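PDB 1F1E: histone fold protein, which packs two histone folds into one chain and, as an archaeal histone, probably binds and compacts DNA. Local coordinates for residues K7-R12 against E81-A86; L70-V75 against I112-E117. All coordinates share one frame; numbering follows the deposited sequence.

Contact 1: residues K7-R12 against E81-A86; sequences KAAIER and ELFGRA
E81 meets R12 through a side-on salt bridge that uses both carboxylate oxygens. R12 NE donates to E81 OE1 at 2.8 Å and R12 NH2 to E81 OE2 at 2.9 Å, the second with an N-H...O angle of 169°. Each oxygen accepts its hydrogen bond on the syn lone pair, and the two flat groups lie nearly coplanar, 5° apart. The E81 chain is extended, with CG opposite its backbone N (chi1 -171°), and this carries the carboxylate across to the helix. R12 bends at chi3 instead, which folds its guanidinium back over its own helix, one face above A8 O. E81 OE2 also sits 3.6 Å from A9 CB. The backbone of E81 is held too: its N bonds to Q16 and its O to the hydroxyl of Y78.

Two histone folds follow one another in this chain. Helix 7-15 is the short first helix of one, and 81-84 leads into helix 85-94, its counterpart in the other.

F83 turns its ring into the buried side of the contact. F83 CE1 lies 3.8 Å from A9 CB, which approaches obliquely, while I10 N comes to the ring edge. The CG1 branch of I10 reaches F83 CZ at 4.0 Å. I13, I112 and C113 also pack on this ring.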
loop_
_atom_site.group_PDB
_atom_site.type_symbol
_atom_site.label_atom_id
_atom_site.label_comp_id
_atom_site.label_asym_id
_atom_site.label_seq_id
_atom_site.Cartn_x
_atom_site.Cartn_y
_atom_site.Cartn_z
ATOM N N LYS A 7 15.317 -10.098 16.683
ATOM C CA LYS A 7 14.269 -11.074 16.470
ATOM C C LYS A 7 13.369 -11.183 17.713
ATOM O O LYS A 7 12.147 -11.321 17.590
ATOM C CB LYS A 7 14.772 -12.493 16.144
ATOM C CG LYS A 7 15.397 -12.605 14.788
ATOM C CD LYS A 7 16.110 -13.887 14.435
ATOM C CE LYS A 7 16.269 -14.181 12.963
ATOM N NZ LYS A 7 16.568 -15.595 12.520
ATOM N N ALA A 8 13.975 -11.118 18.893
ATOM C CA ALA A 8 13.145 -11.245 20.092
ATOM C C ALA A 8 12.106 -10.147 20.209
ATOM O O ALA A 8 10.963 -10.415 20.618
ATOM C CB ALA A 8 14.054 -11.254 21.308
ATOM N N ALA A 9 12.535 -8.968 19.774
ATOM C CA ALA A 9 11.621 -7.792 19.778
ATOM C C ALA A 9 10.564 -7.932 18.681
ATOM O O ALA A 9 9.384 -7.695 18.982
ATOM C CB ALA A 9 12.351 -6.470 19.669
ATOM N N ILE A 10 10.952 -8.336 17.469
ATOM C CA ILE A 10 9.979 -8.656 16.413
ATOM C C ILE A 10 8.915 -9.616 16.911
ATOM O O ILE A 10 7.716 -9.384 16.755
ATOM C CB ILE A 10 10.657 -9.195 15.164
ATOM C CG1 ILE A 10 11.607 -8.133 14.538
ATOM C CG2 ILE A 10 9.646 -9.701 14.163
ATOM C CD1 ILE A 10 12.434 -8.750 13.425
ATOM N N GLU A 11 9.373 -10.708 17.538
ATOM C CA GLU A 11 8.407 -11.631 18.065
ATOM C C GLU A 11 7.493 -11.069 19.136
ATOM O O GLU A 11 6.338 -11.355 19.014
ATOM C CB GLU A 11 9.187 -12.823 18.691
ATOM C CG GLU A 11 8.209 -13.903 19.096
ATOM C CD GLU A 11 8.842 -15.102 19.732
ATOM O OE1 GLU A 11 10.098 -15.211 19.709
ATOM O OE2 GLU A 11 8.053 -15.907 20.266
ATOM N N ARG A 12 8.057 -10.336 20.122
ATOM C CA ARG A 12 7.158 -9.824 21.162
ATOM C C ARG A 12 6.080 -8.898 20.567
ATOM O O ARG A 12 4.930 -8.901 20.970
ATOM C CB ARG A 12 7.887 -9.117 22.306
ATOM C CG ARG A 12 8.734 -10.077 23.167
ATOM C CD ARG A 12 9.281 -9.280 24.362
ATOM N NE ARG A 12 10.284 -8.326 23.872
ATOM C CZ ARG A 12 11.573 -8.563 23.709
ATOM N NH1 ARG A 12 12.137 -9.737 23.987
ATOM N NH2 ARG A 12 12.359 -7.616 23.268
ATOM N N GLU A 81 5.557 -2.317 22.799
ATOM C CA GLU A 81 7.000 -2.329 22.669
ATOM C C GLU A 81 7.462 -1.599 21.413
ATOM O O GLU A 81 6.902 -1.717 20.318
ATOM C CB GLU A 81 7.514 -3.775 22.659
ATOM C CG GLU A 81 9.053 -3.723 22.738
ATOM C CD GLU A 81 9.711 -5.076 22.922
ATOM O OE1 GLU A 81 8.949 -5.974 23.269
ATOM O OE2 GLU A 81 10.977 -5.181 22.701
ATOM N N LEU A 82 8.556 -0.842 21.515
ATOM C CA LEU A 82 9.174 -0.132 20.408
ATOM C C LEU A 82 10.601 -0.621 20.198
ATOM O O LEU A 82 11.212 -1.144 21.144
ATOM C CB LEU A 82 9.212 1.363 20.708
ATOM C CG LEU A 82 7.862 2.073 20.779
ATOM C CD1 LEU A 82 8.058 3.377 21.562
ATOM C CD2 LEU A 82 7.276 2.216 19.387
ATOM N N PHE A 83 11.052 -0.510 18.972
ATOM C CA PHE A 83 12.466 -0.825 18.830
ATOM C C PHE A 83 13.319 0.275 19.405
ATOM O O PHE A 83 12.855 1.364 19.694
ATOM C CB PHE A 83 12.681 -0.984 17.326
ATOM C CG PHE A 83 11.997 -2.204 16.717
ATOM C CD1 PHE A 83 12.380 -3.487 17.042
ATOM C CD2 PHE A 83 10.966 -2.011 15.834
ATOM C CE1 PHE A 83 11.764 -4.586 16.473
ATOM C CE2 PHE A 83 10.354 -3.086 15.234
ATOM C CZ PHE A 83 10.747 -4.356 15.539
ATOM N N GLY A 84 14.644 0.037 19.517
ATOM C CA GLY A 84 15.539 1.074 19.969
ATOM C C GLY A 84 15.634 2.223 18.977
ATOM O O GLY A 84 15.605 1.949 17.768
ATOM N N ARG A 85 15.721 3.451 19.497
ATOM C CA ARG A 85 15.702 4.617 18.627
ATOM C C ARG A 85 16.866 4.594 17.684
ATOM O O ARG A 85 16.747 4.850 16.501
ATOM C CB ARG A 85 15.805 5.924 19.454
ATOM C CG ARG A 85 16.077 7.166 18.618
ATOM C CD ARG A 85 16.114 8.464 19.441
ATOM N NE ARG A 85 14.973 8.463 20.380
ATOM C CZ ARG A 85 13.804 8.955 20.077
ATOM N NH1 ARG A 85 13.484 9.504 18.924
ATOM N NH2 ARG A 85 12.831 8.900 20.950
ATOM N N ALA A 86 18.049 4.241 18.141
ATOM C CA ALA A 86 19.192 4.262 17.257
ATOM C C ALA A 86 19.058 3.268 16.120
ATOM O O ALA A 86 19.502 3.508 14.996
ATOM C CB ALA A 86 20.526 4.012 17.969
#

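Contact 2: residues L70-V75 against I112-E117; sequences LMVEGV and ICRATE
E73 O is gripped by the guanidinium of R114, which approaches with its edge. The main bond runs from R114 NE to E73 O, 2.6 Å long and nearly straight at 176°. E73 O lies in the guanidinium plane, but NE is tilted 22° from the plane of the carbonyl. A second bond from R114 NH2 to the same oxygen is weak, at 3.4 Å. The third nitrogen, NH1, turns back to its own helix and forms a salt bridge with E117 OE1 at 2.7 Å. It meets that oxygen on the anti side and somewhat out of the carboxylate plane. NH1 also pairs with E121, so the group is fixed at more than one edge. The R114 chain leaves with CG anti to the backbone N (chi1 174°) and then bends at chi2, which lays its methylenes along the loop. A lysine in its place would probably leave E73 O with one donor at most and fail to hold E73 O and E117 together.

The loop joins the two histone folds of the chain. It leaves helix 60-70 through a Schellman motif at M71 and runs beside 102-129, the long central helix of the second fold.

Below the polar grip the contact is apolar. V72 CG1 lies 3.8 Å from R114 CG, the two side chains sliding past each other in opposite directions. V72 CG2 faces A115 CB more loosely, at 4.3 Å. V75 crosses the R114 chain, with V75 CG2 4.1 Å from R114 CG. G74, with positive phi, turns the loop here, and G74 O stands 3.8 Å from R114 CD.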
loop_
_atom_site.group_PDB
_atom_site.type_symbol
_atom_site.label_atom_id
_atom_site.label_comp_id
_atom_site.label_asym_id
_atom_site.label_seq_id
_atom_site.Cartn_x
_atom_site.Cartn_y
_atom_site.Cartn_z
ATOM N N LEU A 70 -0.923 3.499 3.930
ATOM C CA LEU A 70 -0.903 2.072 4.199
ATOM C C LEU A 70 -2.108 1.608 5.019
ATOM O O LEU A 70 -2.274 0.375 5.185
ATOM C CB LEU A 70 0.392 1.713 4.958
ATOM C CG LEU A 70 1.653 1.999 4.127
ATOM C CD1 LEU A 70 2.892 1.857 4.982
ATOM C CD2 LEU A 70 1.693 1.021 2.948
HETATM N N MSE A 71 -2.876 2.536 5.523
HETATM C CA MSE A 71 -4.104 2.267 6.280
HETATM C C MSE A 71 -3.772 1.455 7.547
HETATM O O MSE A 71 -4.511 0.632 8.015
HETATM C CB MSE A 71 -5.216 1.647 5.495
HETATM C CG MSE A 71 -5.726 2.581 4.350
HETATM SE SE MSE A 71 -6.739 1.568 3.206
HETATM C CE MSE A 71 -5.369 0.646 2.476
ATOM N N VAL A 72 -2.654 1.768 8.185
ATOM C CA VAL A 72 -2.305 1.181 9.467
ATOM C C VAL A 72 -3.088 1.927 10.547
ATOM O O VAL A 72 -3.035 3.175 10.654
ATOM C CB VAL A 72 -0.794 1.292 9.708
ATOM C CG1 VAL A 72 -0.373 0.731 11.040
ATOM C CG2 VAL A 72 -0.020 0.552 8.590
ATOM N N GLU A 73 -3.939 1.287 11.346
ATOM C CA GLU A 73 -4.760 1.931 12.330
ATOM C C GLU A 73 -4.029 2.007 13.659
ATOM O O GLU A 73 -3.256 1.074 13.877
ATOM C CB GLU A 73 -6.092 1.200 12.597
ATOM C CG GLU A 73 -6.821 0.956 11.322
ATOM C CD GLU A 73 -7.766 2.125 11.026
ATOM O OE1 GLU A 73 -8.224 2.856 11.928
ATOM O OE2 GLU A 73 -8.004 2.264 9.820
ATOM N N GLY A 74 -4.379 3.056 14.361
ATOM C CA GLY A 74 -3.939 3.207 15.742
ATOM C C GLY A 74 -2.456 3.441 15.889
ATOM O O GLY A 74 -1.916 3.009 16.916
ATOM N N VAL A 75 -1.828 4.090 14.930
ATOM C CA VAL A 75 -0.404 4.278 15.032
ATOM C C VAL A 75 -0.042 5.280 16.124
ATOM O O VAL A 75 0.837 5.068 16.985
ATOM C CB VAL A 75 0.189 4.726 13.664
ATOM C CG1 VAL A 75 1.661 5.087 13.880
ATOM C CG2 VAL A 75 -0.022 3.618 12.671
ATOM N N ILE A 112 6.040 1.118 12.342
ATOM C CA ILE A 112 6.476 -0.222 12.016
ATOM C C ILE A 112 6.063 -1.183 13.111
ATOM O O ILE A 112 5.777 -2.348 12.849
ATOM C CB ILE A 112 7.984 -0.268 11.680
ATOM C CG1 ILE A 112 8.917 0.074 12.814
ATOM C CG2 ILE A 112 8.277 0.574 10.452
ATOM C CD1 ILE A 112 10.383 -0.180 12.523
ATOM N N CYS A 113 6.060 -0.745 14.372
ATOM C CA CYS A 113 5.655 -1.649 15.437
ATOM C C CYS A 113 4.147 -1.915 15.392
ATOM O O CYS A 113 3.780 -3.092 15.514
ATOM C CB CYS A 113 6.100 -1.095 16.774
ATOM S SG CYS A 113 7.884 -1.037 16.983
ATOM N N ARG A 114 3.377 -0.855 15.212
ATOM C CA ARG A 114 1.949 -1.050 15.114
ATOM C C ARG A 114 1.622 -1.904 13.900
ATOM O O ARG A 114 0.754 -2.775 13.945
ATOM C CB ARG A 114 1.211 0.260 15.027
ATOM C CG ARG A 114 -0.275 0.149 14.783
ATOM C CD ARG A 114 -1.031 -0.596 15.895
ATOM N NE ARG A 114 -2.348 -0.864 15.431
ATOM C CZ ARG A 114 -3.154 -1.884 15.650
ATOM N NH1 ARG A 114 -2.776 -2.862 16.437
ATOM N NH2 ARG A 114 -4.338 -1.908 15.067
ATOM N N ALA A 115 2.330 -1.725 12.771
ATOM C CA ALA A 115 2.095 -2.518 11.586
ATOM C C ALA A 115 2.388 -3.984 11.857
ATOM O O ALA A 115 1.654 -4.876 11.427
ATOM C CB ALA A 115 2.896 -2.020 10.425
ATOM N N THR A 116 3.410 -4.253 12.643
ATOM C CA THR A 116 3.750 -5.624 13.012
ATOM C C THR A 116 2.672 -6.250 13.931
ATOM O O THR A 116 2.275 -7.371 13.660
ATOM C CB THR A 116 5.125 -5.627 13.681
ATOM O OG1 THR A 116 6.107 -5.165 12.783
ATOM C CG2 THR A 116 5.577 -7.033 14.047
ATOM N N GLU A 117 2.229 -5.489 14.920
ATOM C CA GLU A 117 1.154 -5.922 15.783
ATOM C C GLU A 117 -0.113 -6.180 14.997
ATOM O O GLU A 117 -0.805 -7.167 15.169
ATOM C CB GLU A 117 0.938 -4.824 16.829
ATOM C CG GLU A 117 -0.139 -5.160 17.853
ATOM C CD GLU A 117 -0.293 -3.956 18.774
ATOM O OE1 GLU A 117 -0.852 -2.929 18.369
ATOM O OE2 GLU A 117 0.194 -4.135 19.895
#

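How the contacts relate
Both contacts join the first histone fold, or the linker after it, to the second. The centre of contact 1 lies about 11 Å from the centre of the chain, that of contact 2 about 6 Å, yet each combines a buried apolar part with a more open polar one. They differ in what the arginine holds: in contact 1 a carboxylate across the contact, in contact 2 a backbone carbonyl, its carboxylate partners being on its own helix. The two meet where C113 SG packs on F83 CD2 at 3.4 Å. Helix 102-129 touches the linker near both ends, at 70-75 through R114 and A115 and near F83 through C113. The second subunit reaches contact 2 alone, its P149 packing on M71.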